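Local coordinates for protein sorbitol dehydrogenase (Gluconobacter oxydans, PDB 5ITG) that probably oxidises D-sorbitol to L-sorbose with an NADP-type cofactor, as an oxidoreductase of the mannitol dehydrogenase family, at residues P17-D22 / Q47-A52; P53-V58 / A122-S127; N335-P340 / S400-G405. One frame throughout, in Å; residues are numbered along the deposited sequence.

Overall arrangement
Each contact joins buried residues to more open ones: Leu49 in interaction 1, Trp55 and Ile125 in interaction 2, Asp337 and Ile402 in interaction 3 are buried, whereas Glu50 and Lys336 are exposed. Interactions 1 and 2 are neighbours, the 47-52 loop running straight into 53-58, and CD1 of Leu49 packs on the backbone of Trp55 and Ala56. Interaction 1 is mainly apolar, a tyrosine ring against a leucine between the loops before strands 26-31 and 56-61. Interaction 2, in the Rossmann domain, sets the rim of an indole over the face of a guanidinium. Interaction 3, about 44 Å from interaction 2 between centres, ties two helices of the C-terminal domain by a salt bridge.

Interaction 1: residues P17-D22 / Q47-A52; sequences PPYDID and QILEHA
The ring of Tyr19 has Leu49 on one face and Pro17, from its own segment, on the other. Pro17 CB and Leu49 CB each lie over the rim of the ring, 3.6 Å from its plane. Further along the leucine side, CD2 of Leu49 makes a CH-pi contact, 3.9 Å from the centroid of the Tyr19 ring and 29° off its normal. That methyl leans toward the phenol end, with Leu49 CD2 3.4 Å from Tyr19 CZ, while Leu49 CB covers the CD2 and CE2 side. CG of Tyr19 is tucked between its backbone N and carbonyl carbon (chi1 53°), a torsion that turns the ring broadside to both neighbours. The hydroxyl of Tyr19 is hydrogen-bonded to OE1 of Glu46, in helix 41-46, which fixes the far end of the ring. With alanine here, Glu46 would probably lose its hydroxyl partner and a gap would open between Leu49 and Pro17. Glu50 covers the rest of the contact. Its CB sits 3.4 Å from Pro18 O and 4.1 Å from Tyr19 CB, and its extended chain carries the carboxylate alongside Pro18. The bend that presents Tyr19 is an inverse gamma turn centred on Pro18, closed by a weak bond from Tyr19 N to Pro17 O. After it comes an Asx turn, in which Asp20 OD1 accepts from Asp22 N. The contact thus joins the loop between strands 14-15 and 26-31 to the loop between helix 41-46 and strand 56-61; Ile24 touches both Tyr19 and Leu49, while Pro18 touches Arg96 and Ile21 touches Arg102 of strand 93-106.

Interaction 2: residues P53-V58 / A122-S127; sequences PDWAIV and AIRIVS
CB of Arg124 starts the contact, 4.0 Å from Trp55 CH2. CD stays by the same carbon, 4.1 Å from Trp55 CH2; the chain bends at its third torsion (chi3 -87°) and brings NE to 3.4 Å from Trp55 CH2. CZ follows at 3.3 Å from Trp55 CZ2, and of the two tips NH1 lies 3.7 Å and NH2 3.1 Å from that Trp55 CZ2. CZ2 of Trp55 sits over one face of the guanidinium, offset toward its rim, with the two planes 19° apart. The next residue adds an apolar touch, Ile125 CD1 at 3.9 Å from Trp55 CZ3. At the edge of the guanidinium a water accepts from Arg124 NH2 and donates to Asp54 O and to Ala122 O, so it links both segments. These residues lie just before, and at the start of, strands 56-61 and 125-128 of the Rossmann sheet, which both pair in parallel with strand 26-31 between them; Trp55 also rests on Ile28 of that strand. The charge of Arg124 is probably eased by the water and by Ala122 O at the guanidinium edge rather than by a direct ion pair, since Asp54 OD2 stays 5.5 Å from Arg124 NH2.

Interaction 3: residues N335-P340 / S400-G405; sequences NKDVIP and SRIAFG
A side-on, two-pronged salt bridge between Asp337 and Arg401 ties helix 324-338 to the first turn of helix 400-412, within the helical mannitol dehydrogenase C-terminal domain. Each prong goes to a different oxygen: Arg401 NE donates to Asp337 OD2 at 2.7 Å and Arg401 NH2 to Asp337 OD1 at 2.9 Å, both with N-H...O angles of 152°. The carboxylate and guanidinium planes are only 15° apart, and both oxygens are met on their syn sides, although the nitrogens stand clearly out of the carboxylate plane. The arginine chain bends at CG-CD (chi3 -60°), which folds the guanidinium back alongside the aspartate. Lys336 covers one face of this group: its CB is 3.5 Å from Arg401 NH2 and its CG lies over the guanidinium centre, while the rest of the lysine chain leaves the contact. Arg401 NH1 makes a further salt bridge with Asp398, just before helix 400-412, and that carboxylate also holds Ser400 OG. Two acidic groups therefore share the arginine and would be expected to limit its rotation and favour its charged form. The buried aspartate is also reached from the second helix through a water; the N-H groups at that helix start would probably favour a negative charge nearby. Beside this polar link, Ile402 packs on Thr388, Val389 and Ala392 of helix 377-394, and its CG1 comes within 4.2 Å of Asp337 CG. The water completes the link, donating to Asp337 OD1 at 2.8 Å and accepting from Ile402 N at 3.1 Å.

Interaction 1: residues P17-D22 / Q47-A52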
ATOM      1  N   PRO A  17       5.717 -24.634  -5.618  1.00 34.88           N
ATOM      2  CA  PRO A  17       6.766 -23.738  -6.107  1.00 35.18           C
ATOM      3  C   PRO A  17       7.289 -24.237  -7.448  1.00 35.96           C
ATOM      4  O   PRO A  17       7.627 -25.406  -7.588  1.00 37.36           O
ATOM      5  CB  PRO A  17       7.814 -23.816  -5.005  1.00 35.04           C
ATOM      6  CG  PRO A  17       6.972 -23.986  -3.776  1.00 34.85           C
ATOM      7  CD  PRO A  17       5.960 -25.015  -4.216  1.00 33.66           C
ATOM      8  N   PRO A  18       7.351 -23.356  -8.457  1.00 36.65           N
ATOM      9  CA  PRO A  18       7.837 -23.730  -9.790  1.00 37.26           C
ATOM     10  C   PRO A  18       9.361 -23.762  -9.909  1.00 37.33           C
ATOM     11  O   PRO A  18       9.930 -23.186 -10.838  1.00 39.46           O
ATOM     12  CB  PRO A  18       7.220 -22.661 -10.680  1.00 36.93           C
ATOM     13  CG  PRO A  18       7.309 -21.443  -9.805  1.00 37.77           C
ATOM     14  CD  PRO A  18       6.832 -21.976  -8.457  1.00 37.31           C
ATOM     15  N   TYR A  19      10.014 -24.439  -8.971  1.00 37.13           N
ATOM     16  CA  TYR A  19      11.472 -24.543  -8.963  1.00 37.34           C
ATOM     17  C   TYR A  19      11.905 -25.528  -7.883  1.00 38.18           C
ATOM     18  O   TYR A  19      11.118 -25.878  -7.007  1.00 38.09           O
ATOM     19  CB  TYR A  19      12.089 -23.167  -8.692  1.00 34.59           C
ATOM     20  CG  TYR A  19      11.539 -22.504  -7.449  1.00 34.08           C
ATOM     21  CD1 TYR A  19      11.950 -22.906  -6.179  1.00 32.43           C
ATOM     22  CD2 TYR A  19      10.579 -21.500  -7.543  1.00 32.54           C
ATOM     23  CE1 TYR A  19      11.419 -22.328  -5.035  1.00 31.19           C
ATOM     24  CE2 TYR A  19      10.037 -20.914  -6.404  1.00 31.98           C
ATOM     25  CZ  TYR A  19      10.463 -21.332  -5.156  1.00 32.78           C
ATOM     26  OH  TYR A  19       9.938 -20.755  -4.030  1.00 30.55           O
ATOM     27  N   ASP A  20      13.152 -25.982  -7.948  1.00 39.80           N
ATOM     28  CA  ASP A  20      13.654 -26.916  -6.949  1.00 40.54           C
ATOM     29  C   ASP A  20      13.895 -26.121  -5.670  1.00 40.33           C
ATOM     30  O   ASP A  20      14.813 -25.302  -5.606  1.00 40.56           O
ATOM     31  CB  ASP A  20      14.967 -27.547  -7.418  1.00 42.81           C
ATOM     32  CG  ASP A  20      15.351 -28.765  -6.599  1.00 44.75           C
ATOM     33  OD1 ASP A  20      15.115 -28.756  -5.369  1.00 45.58           O
ATOM     34  OD2 ASP A  20      15.901 -29.725  -7.182  1.00 47.03           O
ATOM     35  N   ILE A  21      13.072 -26.361  -4.655  1.00 39.27           N
ATOM     36  CA  ILE A  21      13.191 -25.643  -3.393  1.00 40.55           C
ATOM     37  C   ILE A  21      14.554 -25.848  -2.726  1.00 40.75           C
ATOM     38  O   ILE A  21      14.998 -25.018  -1.932  1.00 40.21           O
ATOM     39  CB  ILE A  21      12.071 -26.065  -2.410  1.00 41.62           C
ATOM     40  CG1 ILE A  21      12.156 -25.230  -1.129  1.00 42.35           C
ATOM     41  CG2 ILE A  21      12.184 -27.552  -2.094  1.00 42.78           C
ATOM     42  CD1 ILE A  21      11.205 -25.677  -0.039  1.00 42.41           C
ATOM     43  N   ASP A  22      15.221 -26.949  -3.056  1.00 41.24           N
ATOM     44  CA  ASP A  22      16.527 -27.242  -2.469  1.00 40.50           C
ATOM     45  C   ASP A  22      17.659 -26.495  -3.162  1.00 37.94           C
ATOM     46  O   ASP A  22      18.757 -26.381  -2.619  1.00 39.16           O
ATOM     47  CB  ASP A  22      16.814 -28.746  -2.529  1.00 42.14           C
ATOM     48  CG  ASP A  22      15.736 -29.572  -1.859  1.00 45.33           C
ATOM     49  OD1 ASP A  22      15.435 -29.314  -0.670  1.00 46.19           O
ATOM     50  OD2 ASP A  22      15.194 -30.485  -2.521  1.00 47.53           O
ATOM     51  N   GLN A  47       8.321 -15.992  -8.737  1.00 25.58           N
ATOM     52  CA  GLN A  47       8.251 -16.163 -10.184  1.00 26.95           C
ATOM     53  C   GLN A  47       9.559 -15.991 -10.952  1.00 27.32           C
ATOM     54  O   GLN A  47       9.593 -16.203 -12.159  1.00 28.78           O
ATOM     55  CB  GLN A  47       7.200 -15.216 -10.756  1.00 28.40           C
ATOM     56  CG  GLN A  47       5.815 -15.428 -10.168  1.00 29.07           C
ATOM     57  CD  GLN A  47       4.862 -14.308 -10.531  1.00 34.22           C
ATOM     58  OE1 GLN A  47       4.510 -14.132 -11.700  1.00 36.02           O
ATOM     59  NE2 GLN A  47       4.448 -13.533  -9.529  1.00 32.37           N
ATOM     60  N   ILE A  48      10.631 -15.599 -10.272  1.00 26.37           N
ATOM     61  CA  ILE A  48      11.917 -15.447 -10.948  1.00 27.57           C
ATOM     62  C   ILE A  48      12.974 -16.363 -10.337  1.00 28.51           C
ATOM     63  O   ILE A  48      14.120 -16.388 -10.782  1.00 30.14           O
ATOM     64  CB  ILE A  48      12.420 -13.977 -10.900  1.00 28.48           C
ATOM     65  CG1 ILE A  48      12.417 -13.452  -9.463  1.00 26.22           C
ATOM     66  CG2 ILE A  48      11.546 -13.100 -11.786  1.00 29.44           C
ATOM     67  CD1 ILE A  48      13.507 -14.036  -8.581  1.00 26.01           C
ATOM     68  N   LEU A  49      12.577 -17.124  -9.321  1.00 29.19           N
ATOM     69  CA  LEU A  49      13.490 -18.034  -8.639  1.00 32.43           C
ATOM     70  C   LEU A  49      13.925 -19.186  -9.550  1.00 34.25           C
ATOM     71  O   LEU A  49      14.976 -19.797  -9.342  1.00 32.43           O
ATOM     72  CB  LEU A  49      12.815 -18.578  -7.379  1.00 32.86           C
ATOM     73  CG  LEU A  49      13.567 -18.431  -6.052  1.00 35.43           C
ATOM     74  CD1 LEU A  49      14.208 -17.057  -5.947  1.00 33.54           C
ATOM     75  CD2 LEU A  49      12.596 -18.657  -4.903  1.00 34.30           C
ATOM     76  N   GLU A  50      13.110 -19.480 -10.556  1.00 36.95           N
ATOM     77  CA  GLU A  50      13.423 -20.546 -11.501  1.00 40.84           C
ATOM     78  C   GLU A  50      14.436 -20.030 -12.518  1.00 41.44           C
ATOM     79  O   GLU A  50      14.990 -20.799 -13.299  1.00 43.42           O
ATOM     80  CB  GLU A  50      12.152 -20.996 -12.224  1.00 42.54           C
ATOM     81  CG  GLU A  50      11.496 -19.893 -13.037  1.00 46.09           C
ATOM     82  CD  GLU A  50      10.194 -20.337 -13.674  1.00 49.47           C
ATOM     83  OE1 GLU A  50      10.216 -21.336 -14.428  1.00 50.86           O
ATOM     84  OE2 GLU A  50       9.154 -19.685 -13.422  1.00 48.84           O
ATOM     85  N   HIS A  51      14.670 -18.721 -12.497  1.00 41.80           N
ATOM     86  CA  HIS A  51      15.610 -18.075 -13.410  1.00 41.60           C
ATOM     87  C   HIS A  51      16.908 -17.736 -12.688  1.00 40.40           C
ATOM     88  O   HIS A  51      18.004 -17.959 -13.206  1.00 39.85           O
ATOM     89  CB  HIS A  51      14.994 -16.786 -13.956  1.00 44.02           C
ATOM     90  CG  HIS A  51      13.725 -16.999 -14.716  1.00 46.86           C
ATOM     91  ND1 HIS A  51      12.770 -16.015 -14.860  1.00 47.38           N
ATOM     92  CD2 HIS A  51      13.257 -18.080 -15.385  1.00 48.37           C
ATOM     93  CE1 HIS A  51      11.767 -16.481 -15.583  1.00 49.11           C
ATOM     94  NE2 HIS A  51      12.037 -17.731 -15.915  1.00 49.46           N
ATOM     95  N   ALA A  52      16.763 -17.179 -11.490  1.00 37.70           N
ATOM     96  CA  ALA A  52      17.891 -16.787 -10.663  1.00 36.06           C
ATOM     97  C   ALA A  52      17.595 -17.289  -9.256  1.00 35.59           C
ATOM     98  O   ALA A  52      17.019 -16.575  -8.437  1.00 35.85           O
ATOM     99  CB  ALA A  52      18.034 -15.274 -10.667  1.00 36.73           C
TER

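Interaction 2: residues P53-V58 / A122-S127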
ATOM      1  N   PRO A  53      17.996 -18.531  -8.958  1.00 34.31           N
ATOM      2  CA  PRO A  53      17.785 -19.176  -7.661  1.00 32.68           C
ATOM      3  C   PRO A  53      18.501 -18.572  -6.456  1.00 31.12           C
ATOM      4  O   PRO A  53      18.290 -19.017  -5.332  1.00 30.54           O
ATOM      5  CB  PRO A  53      18.228 -20.610  -7.926  1.00 33.52           C
ATOM      6  CG  PRO A  53      19.356 -20.419  -8.888  1.00 35.04           C
ATOM      7  CD  PRO A  53      18.792 -19.398  -9.848  1.00 34.21           C
ATOM      8  N   ASP A  54      19.337 -17.563  -6.672  1.00 29.27           N
ATOM      9  CA  ASP A  54      20.061 -16.965  -5.553  1.00 29.12           C
ATOM     10  C   ASP A  54      19.350 -15.783  -4.911  1.00 27.40           C
ATOM     11  O   ASP A  54      19.984 -14.915  -4.313  1.00 24.53           O
ATOM     12  CB  ASP A  54      21.467 -16.550  -5.995  1.00 32.62           C
ATOM     13  CG  ASP A  54      22.367 -17.743  -6.263  1.00 35.36           C
ATOM     14  OD1 ASP A  54      22.493 -18.604  -5.367  1.00 38.70           O
ATOM     15  OD2 ASP A  54      22.950 -17.821  -7.363  1.00 39.22           O
ATOM     16  N   TRP A  55      18.027 -15.765  -5.011  1.00 27.22           N
ATOM     17  CA  TRP A  55      17.264 -14.670  -4.436  1.00 26.31           C
ATOM     18  C   TRP A  55      16.221 -15.097  -3.418  1.00 26.41           C
ATOM     19  O   TRP A  55      15.167 -14.466  -3.297  1.00 26.83           O
ATOM     20  CB  TRP A  55      16.614 -13.856  -5.552  1.00 25.25           C
ATOM     21  CG  TRP A  55      17.631 -13.175  -6.423  1.00 24.45           C
ATOM     22  CD1 TRP A  55      18.017 -13.542  -7.681  1.00 23.86           C
ATOM     23  CD2 TRP A  55      18.394 -12.012  -6.092  1.00 23.03           C
ATOM     24  NE1 TRP A  55      18.972 -12.676  -8.156  1.00 24.03           N
ATOM     25  CE2 TRP A  55      19.222 -11.726  -7.200  1.00 23.07           C
ATOM     26  CE3 TRP A  55      18.458 -11.181  -4.965  1.00 21.81           C
ATOM     27  CZ2 TRP A  55      20.106 -10.640  -7.215  1.00 22.18           C
ATOM     28  CZ3 TRP A  55      19.332 -10.100  -4.982  1.00 20.53           C
ATOM     29  CH2 TRP A  55      20.146  -9.839  -6.101  1.00 21.35           C
ATOM     30  N   ALA A  56      16.512 -16.168  -2.685  1.00 25.06           N
ATOM     31  CA  ALA A  56      15.595 -16.642  -1.657  1.00 24.47           C
ATOM     32  C   ALA A  56      15.504 -15.530  -0.631  1.00 21.85           C
ATOM     33  O   ALA A  56      16.380 -14.667  -0.573  1.00 21.21           O
ATOM     34  CB  ALA A  56      16.129 -17.915  -1.003  1.00 24.82           C
ATOM     35  N   ILE A  57      14.459 -15.552   0.187  1.00 21.99           N
ATOM     36  CA  ILE A  57      14.273 -14.507   1.188  1.00 20.38           C
ATOM     37  C   ILE A  57      14.399 -15.010   2.623  1.00 19.52           C
ATOM     38  O   ILE A  57      13.834 -16.034   2.977  1.00 19.15           O
ATOM     39  CB  ILE A  57      12.876 -13.844   1.047  1.00 19.20           C
ATOM     40  CG1 ILE A  57      12.693 -13.274  -0.364  1.00 20.18           C
ATOM     41  CG2 ILE A  57      12.725 -12.732   2.066  1.00 19.02           C
ATOM     42  CD1 ILE A  57      11.253 -12.832  -0.655  1.00 17.27           C
ATOM     43  N   VAL A  58      15.142 -14.273   3.443  1.00 20.38           N
ATOM     44  CA  VAL A  58      15.294 -14.607   4.854  1.00 21.70           C
ATOM     45  C   VAL A  58      14.452 -13.565   5.583  1.00 20.39           C
ATOM     46  O   VAL A  58      14.772 -12.380   5.547  1.00 19.57           O
ATOM     47  CB  VAL A  58      16.757 -14.471   5.333  1.00 23.62           C
ATOM     48  CG1 VAL A  58      16.838 -14.774   6.819  1.00 27.00           C
ATOM     49  CG2 VAL A  58      17.659 -15.410   4.548  1.00 26.54           C
ATOM     50  N   ALA A 122      26.177 -12.600  -0.312  1.00 25.80           N
ATOM     51  CA  ALA A 122      25.086 -13.068  -1.165  1.00 26.19           C
ATOM     52  C   ALA A 122      23.819 -12.246  -0.945  1.00 25.32           C
ATOM     53  O   ALA A 122      22.954 -12.183  -1.819  1.00 24.65           O
ATOM     54  CB  ALA A 122      24.803 -14.547  -0.904  1.00 27.49           C
ATOM     55  N   ILE A 123      23.707 -11.633   0.230  1.00 24.39           N
ATOM     56  CA  ILE A 123      22.556 -10.789   0.541  1.00 24.24           C
ATOM     57  C   ILE A 123      22.834  -9.434  -0.101  1.00 23.95           C
ATOM     58  O   ILE A 123      23.684  -8.675   0.364  1.00 24.61           O
ATOM     59  CB  ILE A 123      22.377 -10.636   2.061  1.00 24.46           C
ATOM     60  CG1 ILE A 123      21.908 -11.968   2.652  1.00 25.99           C
ATOM     61  CG2 ILE A 123      21.400  -9.514   2.371  1.00 24.13           C
ATOM     62  CD1 ILE A 123      20.661 -12.538   1.985  1.00 24.52           C
ATOM     63  N   ARG A 124      22.122  -9.148  -1.184  1.00 22.80           N
ATOM     64  CA  ARG A 124      22.322  -7.908  -1.924  1.00 21.88           C
ATOM     65  C   ARG A 124      21.172  -6.907  -1.813  1.00 20.94           C
ATOM     66  O   ARG A 124      21.272  -5.765  -2.273  1.00 20.59           O
ATOM     67  CB  ARG A 124      22.596  -8.257  -3.383  1.00 24.87           C
ATOM     68  CG  ARG A 124      23.857  -9.096  -3.557  1.00 25.31           C
ATOM     69  CD  ARG A 124      24.066  -9.521  -5.000  1.00 31.70           C
ATOM     70  NE  ARG A 124      23.376 -10.761  -5.330  1.00 35.74           N
ATOM     71  CZ  ARG A 124      23.243 -11.231  -6.568  1.00 36.38           C
ATOM     72  NH1 ARG A 124      23.749 -10.558  -7.595  1.00 36.53           N
ATOM     73  NH2 ARG A 124      22.612 -12.377  -6.777  1.00 36.12           N
ATOM     74  N   ILE A 125      20.079  -7.340  -1.199  1.00 20.34           N
ATOM     75  CA  ILE A 125      18.923  -6.477  -1.002  1.00 18.45           C
ATOM     76  C   ILE A 125      18.330  -6.687   0.379  1.00 16.28           C
ATOM     77  O   ILE A 125      18.182  -7.815   0.839  1.00 16.86           O
ATOM     78  CB  ILE A 125      17.798  -6.765  -2.022  1.00 16.66           C
ATOM     79  CG1 ILE A 125      18.247  -6.364  -3.432  1.00 17.52           C
ATOM     80  CG2 ILE A 125      16.535  -5.988  -1.631  1.00 17.15           C
ATOM     81  CD1 ILE A 125      17.274  -6.799  -4.515  1.00 18.94           C
ATOM     82  N   VAL A 126      17.995  -5.588   1.034  1.00 16.11           N
ATOM     83  CA  VAL A 126      17.360  -5.634   2.339  1.00 18.88           C
ATOM     84  C   VAL A 126      16.018  -4.922   2.166  1.00 15.85           C
ATOM     85  O   VAL A 126      15.972  -3.704   2.019  1.00 19.72           O
ATOM     86  CB  VAL A 126      18.207  -4.906   3.407  1.00 18.55           C
ATOM     87  CG1 VAL A 126      17.458  -4.884   4.730  1.00 21.19           C
ATOM     88  CG2 VAL A 126      19.549  -5.609   3.570  1.00 18.71           C
ATOM     89  N   SER A 127      14.929  -5.681   2.156  1.00 18.35           N
ATOM     90  CA  SER A 127      13.607  -5.087   1.975  1.00 17.71           C
ATOM     91  C   SER A 127      12.856  -4.985   3.291  1.00 19.23           C
ATOM     92  O   SER A 127      13.297  -5.528   4.306  1.00 20.98           O
ATOM     93  CB  SER A 127      12.797  -5.893   0.947  1.00 19.44           C
ATOM     94  OG  SER A 127      12.656  -7.254   1.321  1.00 19.16           O
TER
HETATM   95  O   HOH W   1      22.632 -13.246  -4.206  1.00 25.44           O

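Interaction 3: residues N335-P340 / S400-G405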
ATOM      1  N   ASN A 335     -12.808   9.237 -17.540  1.00 13.23           N
ATOM      2  CA  ASN A 335     -12.615   9.499 -18.976  1.00 13.78           C
ATOM      3  C   ASN A 335     -12.534  10.964 -19.376  1.00 14.59           C
ATOM      4  O   ASN A 335     -11.679  11.357 -20.173  1.00 15.09           O
ATOM      5  CB  ASN A 335     -13.740   8.872 -19.802  1.00 12.60           C
ATOM      6  CG  ASN A 335     -13.664   7.368 -19.844  1.00 15.60           C
ATOM      7  OD1 ASN A 335     -12.578   6.793 -19.843  1.00 14.76           O
ATOM      8  ND2 ASN A 335     -14.818   6.721 -19.904  1.00 14.61           N
ATOM      9  N   LYS A 336     -13.425  11.770 -18.821  1.00 14.51           N
ATOM     10  CA  LYS A 336     -13.495  13.180 -19.186  1.00 15.79           C
ATOM     11  C   LYS A 336     -12.700  14.185 -18.361  1.00 15.88           C
ATOM     12  O   LYS A 336     -12.286  15.222 -18.886  1.00 15.05           O
ATOM     13  CB  LYS A 336     -14.961  13.613 -19.202  1.00 16.56           C
ATOM     14  CG  LYS A 336     -15.860  12.684 -20.001  1.00 18.66           C
ATOM     15  CD  LYS A 336     -15.413  12.570 -21.453  1.00 24.10           C
ATOM     16  CE  LYS A 336     -16.189  11.473 -22.180  1.00 24.98           C
ATOM     17  NZ  LYS A 336     -15.662  11.222 -23.561  1.00 26.62           N
ATOM     18  N   ASP A 337     -12.490  13.896 -17.081  1.00 16.15           N
ATOM     19  CA  ASP A 337     -11.774  14.831 -16.214  1.00 18.05           C
ATOM     20  C   ASP A 337     -10.341  14.463 -15.849  1.00 17.88           C
ATOM     21  O   ASP A 337      -9.451  15.315 -15.881  1.00 19.24           O
ATOM     22  CB  ASP A 337     -12.578  15.048 -14.926  1.00 19.86           C
ATOM     23  CG  ASP A 337     -14.014  15.448 -15.206  1.00 22.02           C
ATOM     24  OD1 ASP A 337     -14.221  16.455 -15.912  1.00 26.26           O
ATOM     25  OD2 ASP A 337     -14.936  14.755 -14.733  1.00 22.94           O
ATOM     26  N   VAL A 338     -10.110  13.201 -15.507  1.00 17.35           N
ATOM     27  CA  VAL A 338      -8.778  12.773 -15.095  1.00 14.54           C
ATOM     28  C   VAL A 338      -7.837  12.383 -16.227  1.00 14.20           C
ATOM     29  O   VAL A 338      -6.771  12.974 -16.374  1.00 14.56           O
ATOM     30  CB  VAL A 338      -8.861  11.602 -14.092  1.00 13.61           C
ATOM     31  CG1 VAL A 338      -7.453  11.242 -13.570  1.00 13.48           C
ATOM     32  CG2 VAL A 338      -9.773  11.985 -12.919  1.00 10.70           C
ATOM     33  N   ILE A 339      -8.223  11.392 -17.023  1.00 14.69           N
ATOM     34  CA  ILE A 339      -7.373  10.935 -18.120  1.00 14.77           C
ATOM     35  C   ILE A 339      -6.844  12.051 -19.034  1.00 14.33           C
ATOM     36  O   ILE A 339      -5.663  12.044 -19.407  1.00 14.14           O
ATOM     37  CB  ILE A 339      -8.098   9.842 -18.970  1.00 15.19           C
ATOM     38  CG1 ILE A 339      -8.138   8.526 -18.176  1.00 16.10           C
ATOM     39  CG2 ILE A 339      -7.360   9.607 -20.289  1.00 16.63           C
ATOM     40  CD1 ILE A 339      -8.884   7.392 -18.874  1.00 15.88           C
ATOM     41  N   PRO A 340      -7.692  13.027 -19.393  1.00 14.91           N
ATOM     42  CA  PRO A 340      -7.200  14.102 -20.272  1.00 15.97           C
ATOM     43  C   PRO A 340      -6.190  15.037 -19.601  1.00 17.19           C
ATOM     44  O   PRO A 340      -5.489  15.785 -20.277  1.00 17.55           O
ATOM     45  CB  PRO A 340      -8.482  14.835 -20.682  1.00 15.66           C
ATOM     46  CG  PRO A 340      -9.550  13.753 -20.551  1.00 14.01           C
ATOM     47  CD  PRO A 340      -9.157  13.085 -19.266  1.00 12.74           C
ATOM     48  N   SER A 400     -18.717  20.259 -14.319  1.00 17.44           N
ATOM     49  CA  SER A 400     -19.895  19.506 -13.899  1.00 19.80           C
ATOM     50  C   SER A 400     -19.659  18.309 -12.991  1.00 18.19           C
ATOM     51  O   SER A 400     -20.203  18.258 -11.891  1.00 19.01           O
ATOM     52  CB  SER A 400     -20.686  19.046 -15.129  1.00 20.87           C
ATOM     53  OG  SER A 400     -21.179  20.166 -15.841  1.00 29.76           O
ATOM     54  N   ARG A 401     -18.860  17.342 -13.443  1.00 19.40           N
ATOM     55  CA  ARG A 401     -18.599  16.141 -12.647  1.00 19.53           C
ATOM     56  C   ARG A 401     -17.715  16.419 -11.439  1.00 18.57           C
ATOM     57  O   ARG A 401     -17.863  15.787 -10.392  1.00 18.03           O
ATOM     58  CB  ARG A 401     -17.965  15.054 -13.518  1.00 20.54           C
ATOM     59  CG  ARG A 401     -18.895  14.517 -14.608  1.00 26.53           C
ATOM     60  CD  ARG A 401     -18.099  13.792 -15.682  1.00 26.70           C
ATOM     61  NE  ARG A 401     -17.132  14.690 -16.309  1.00 25.84           N
ATOM     62  CZ  ARG A 401     -17.424  15.568 -17.265  1.00 28.39           C
ATOM     63  NH1 ARG A 401     -18.664  15.667 -17.725  1.00 30.75           N
ATOM     64  NH2 ARG A 401     -16.482  16.366 -17.746  1.00 26.83           N
ATOM     65  N   ILE A 402     -16.793  17.362 -11.590  1.00 18.02           N
ATOM     66  CA  ILE A 402     -15.908  17.734 -10.499  1.00 17.25           C
ATOM     67  C   ILE A 402     -16.757  18.353  -9.386  1.00 16.78           C
ATOM     68  O   ILE A 402     -16.565  18.057  -8.196  1.00 15.49           O
ATOM     69  CB  ILE A 402     -14.826  18.732 -11.001  1.00 18.90           C
ATOM     70  CG1 ILE A 402     -13.805  17.968 -11.856  1.00 19.29           C
ATOM     71  CG2 ILE A 402     -14.130  19.422  -9.819  1.00 18.04           C
ATOM     72  CD1 ILE A 402     -12.852  18.847 -12.629  1.00 22.37           C
ATOM     73  N   ALA A 403     -17.712  19.189  -9.777  1.00 15.16           N
ATOM     74  CA  ALA A 403     -18.589  19.837  -8.802  1.00 16.93           C
ATOM     75  C   ALA A 403     -19.498  18.815  -8.134  1.00 15.61           C
ATOM     76  O   ALA A 403     -19.834  18.943  -6.954  1.00 18.73           O
ATOM     77  CB  ALA A 403     -19.418  20.920  -9.480  1.00 17.80           C
ATOM     78  N   PHE A 404     -19.899  17.798  -8.892  1.00 15.26           N
ATOM     79  CA  PHE A 404     -20.757  16.746  -8.360  1.00 16.15           C
ATOM     80  C   PHE A 404     -20.027  15.984  -7.253  1.00 16.51           C
ATOM     81  O   PHE A 404     -20.612  15.644  -6.221  1.00 17.08           O
ATOM     82  CB  PHE A 404     -21.165  15.765  -9.467  1.00 14.27           C
ATOM     83  CG  PHE A 404     -21.887  14.552  -8.952  1.00 14.52           C
ATOM     84  CD1 PHE A 404     -23.211  14.640  -8.535  1.00 17.16           C
ATOM     85  CD2 PHE A 404     -21.213  13.343  -8.797  1.00 14.90           C
ATOM     86  CE1 PHE A 404     -23.857  13.542  -7.963  1.00 17.48           C
ATOM     87  CE2 PHE A 404     -21.845  12.240  -8.227  1.00 14.42           C
ATOM     88  CZ  PHE A 404     -23.173  12.343  -7.806  1.00 16.45           C
ATOM     89  N   GLY A 405     -18.747  15.703  -7.469  1.00 15.22           N
ATOM     90  CA  GLY A 405     -17.994  14.988  -6.454  1.00 14.36           C
ATOM     91  C   GLY A 405     -17.943  15.788  -5.166  1.00 13.31           C
ATOM     92  O   GLY A 405     -18.126  15.250  -4.066  1.00 12.89           O
TER
HETATM   93  O   HOH W   2     -16.076  18.053 -14.536  1.00 20.78           O